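PDB 4B29: dimethylsulfoniopropionate lyase from Roseovarius nubinhibens, which probably cleaves dimethylsulfoniopropionate to release dimethyl sulfide, and binds a zinc ion in its cupin fold. Local coordinates for residues D69-D74 against V136-P141. Sequence-based numbering, arbitrary orientation.
With PO4 (phosphate ion), chain E.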
loop_
_atom_site.group_PDB
_atom_site.type_symbol
_atom_site.label_atom_id
_atom_site.label_comp_id
_atom_site.label_asym_id
_atom_site.label_seq_id
_atom_site.Cartn_x
_atom_site.Cartn_y
_atom_site.Cartn_z
ATOM N N ASP A 69 8.047 10.224 9.294
ATOM C CA ASP A 69 9.153 11.128 8.992
ATOM C C ASP A 69 10.009 10.604 7.831
ATOM O O ASP A 69 10.499 11.389 7.028
ATOM C CB ASP A 69 9.976 11.364 10.261
ATOM C CG ASP A 69 9.228 12.254 11.274
ATOM O OD1 ASP A 69 8.249 12.993 10.904
ATOM O OD2 ASP A 69 9.638 12.204 12.456
ATOM N N HIS A 70 10.117 9.280 7.726
ATOM C CA HIS A 70 10.879 8.662 6.610
ATOM C C HIS A 70 10.171 8.868 5.307
ATOM O O HIS A 70 10.750 9.311 4.325
ATOM C CB HIS A 70 11.124 7.188 6.901
ATOM C CG HIS A 70 11.952 6.962 8.130
ATOM N ND1 HIS A 70 13.318 7.155 8.144
ATOM C CD2 HIS A 70 11.611 6.580 9.384
ATOM C CE1 HIS A 70 13.785 6.885 9.354
ATOM N NE2 HIS A 70 12.771 6.542 10.130
ATOM N N LEU A 71 8.858 8.591 5.284
ATOM C CA LEU A 71 8.093 8.833 4.096
ATOM C C LEU A 71 8.152 10.291 3.660
ATOM O O LEU A 71 8.248 10.589 2.480
ATOM C CB LEU A 71 6.617 8.398 4.336
ATOM C CG LEU A 71 5.543 8.990 3.402
ATOM C CD1 LEU A 71 5.739 8.514 1.933
ATOM C CD2 LEU A 71 4.111 8.557 3.850
ATOM N N THR A 72 8.041 11.216 4.621
ATOM C CA THR A 72 7.960 12.623 4.297
ATOM C C THR A 72 9.318 13.111 3.729
ATOM O O THR A 72 9.341 13.839 2.747
ATOM C CB THR A 72 7.557 13.464 5.544
ATOM O OG1 THR A 72 6.265 13.014 5.982
ATOM C CG2 THR A 72 7.470 14.968 5.168
ATOM N N ARG A 73 10.404 12.680 4.337
ATOM C CA ARG A 73 11.742 13.096 3.835
ATOM C C ARG A 73 12.153 12.390 2.546
ATOM O O ARG A 73 12.910 12.953 1.731
ATOM C CB ARG A 73 12.791 12.843 4.891
ATOM C CG ARG A 73 12.771 13.961 5.924
ATOM C CD ARG A 73 14.000 13.894 6.830
ATOM N NE ARG A 73 13.858 12.865 7.862
ATOM C CZ ARG A 73 14.288 11.607 7.757
ATOM N NH1 ARG A 73 14.897 11.180 6.643
ATOM N NH2 ARG A 73 14.098 10.770 8.778
ATOM N N ASP A 74 11.662 11.166 2.353
ATOM C CA ASP A 74 12.192 10.317 1.258
ATOM C C ASP A 74 11.026 9.492 0.648
ATOM O O ASP A 74 11.038 8.278 0.819
ATOM C CB ASP A 74 13.262 9.387 1.855
ATOM C CG ASP A 74 13.979 8.518 0.809
ATOM O OD1 ASP A 74 13.996 8.898 -0.370
ATOM O OD2 ASP A 74 14.541 7.449 1.200
ATOM N N VAL A 136 -2.160 1.081 1.539
ATOM C CA VAL A 136 -0.948 1.805 1.098
ATOM C C VAL A 136 0.197 1.338 1.983
ATOM O O VAL A 136 0.030 1.207 3.208
ATOM C CB VAL A 136 -1.155 3.365 1.285
ATOM C CG1 VAL A 136 0.235 4.111 1.169
ATOM C CG2 VAL A 136 -2.132 3.891 0.248
ATOM N N GLY A 137 1.393 1.085 1.403
ATOM C CA GLY A 137 2.536 0.667 2.221
ATOM C C GLY A 137 3.736 1.549 1.849
ATOM O O GLY A 137 3.797 2.079 0.706
ATOM N N TYR A 138 4.615 1.793 2.816
ATOM C CA TYR A 138 5.900 2.474 2.552
ATOM C C TYR A 138 6.994 1.650 3.186
ATOM O O TYR A 138 6.849 1.158 4.316
ATOM C CB TYR A 138 5.905 3.861 3.191
ATOM C CG TYR A 138 7.267 4.540 3.038
ATOM C CD1 TYR A 138 7.545 5.278 1.899
ATOM C CD2 TYR A 138 8.240 4.372 4.032
ATOM C CE1 TYR A 138 8.835 5.931 1.758
ATOM C CE2 TYR A 138 9.533 4.974 3.897
ATOM C CZ TYR A 138 9.764 5.763 2.776
ATOM O OH TYR A 138 11.022 6.359 2.670
ATOM N N TRP A 139 8.099 1.473 2.452
ATOM C CA TRP A 139 9.293 0.847 3.001
ATOM C C TRP A 139 10.498 1.716 2.659
ATOM O O TRP A 139 10.683 2.081 1.506
ATOM C CB TRP A 139 9.543 -0.514 2.321
ATOM C CG TRP A 139 8.549 -1.560 2.728
ATOM C CD1 TRP A 139 8.734 -2.553 3.641
ATOM C CD2 TRP A 139 7.211 -1.732 2.196
ATOM N NE1 TRP A 139 7.596 -3.347 3.703
ATOM C CE2 TRP A 139 6.655 -2.852 2.840
ATOM C CE3 TRP A 139 6.461 -1.043 1.237
ATOM C CZ2 TRP A 139 5.341 -3.306 2.576
ATOM C CZ3 TRP A 139 5.162 -1.512 0.939
ATOM C CH2 TRP A 139 4.630 -2.625 1.635
ATOM N N GLY A 140 11.298 2.035 3.673
ATOM C CA GLY A 140 12.535 2.813 3.351
ATOM C C GLY A 140 13.535 1.901 2.628
ATOM O O GLY A 140 13.358 0.688 2.500
ATOM N N PRO A 141 14.653 2.494 2.171
ATOM C CA PRO A 141 15.677 1.679 1.514
ATOM C C PRO A 141 16.264 0.580 2.380
ATOM O O PRO A 141 16.289 0.664 3.605
ATOM C CB PRO A 141 16.797 2.705 1.189
ATOM C CG PRO A 141 16.217 4.050 1.393
ATOM C CD PRO A 141 15.037 3.900 2.343
HETATM P P PO4 E . 14.443 6.670 4.706
HETATM O O1 PO4 E . 14.300 7.902 5.628
HETATM O O2 PO4 E . 13.140 6.333 4.001
HETATM O O3 PO4 E . 15.353 7.046 3.563
HETATM O O4 PO4 E . 14.892 5.428 5.464
#
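The last turn of helix 67-73 packs against the outgoing end of strand 133-139, a strand of the cupin barrel, through Leu71 and Tyr138, with a phosphate ion lodged beside them. Tyr138 spans the gap. Its CG is anti to the backbone N (chi1 175°), which carries the ring out from the strand toward the helix. There Leu71 CA lies over one ring face, 3.9 Å from the centroid, in a CH-pi contact, while Leu71 CD1 touches CD1 of Tyr138 at 3.7 Å. Leucine suits this buried place, its branched apolar end also meeting Val90 and Trp98.

An aromatic with a polar end suits the position of Tyr138, for its hydroxyl emerges among acceptors. Tyr138 OH lies 2.7 Å from the backbone O of Asp74, just past the helix end, and 2.5 Å from phosphate O2, the latter in the plane of the ring. The phosphate, probably taken from the crystallisation liquor, receives a hydrogen bond from His70 ND1 to O1 (2.8 Å, 159°), with O1 at the ring edge, in the imidazole plane. Arg73 NH1 adds a weak bond to the same oxygen, and Arg114 NH1 gives the ion a further hydrogen bond; histidine and arginine, as N-H donors, suit an anion. Asp74 OD2 is only 2.5 Å from phosphate O3, a spacing that suggests one of the two acid groups holds a proton and donates it to the other. Pro141 CD closes in on O3 at 3.4 Å, its apolar ring packing beside the anion.

Away from the zinc site, this is a phosphate held where a helix end meets the end of a strand of the cupin beta-barrel.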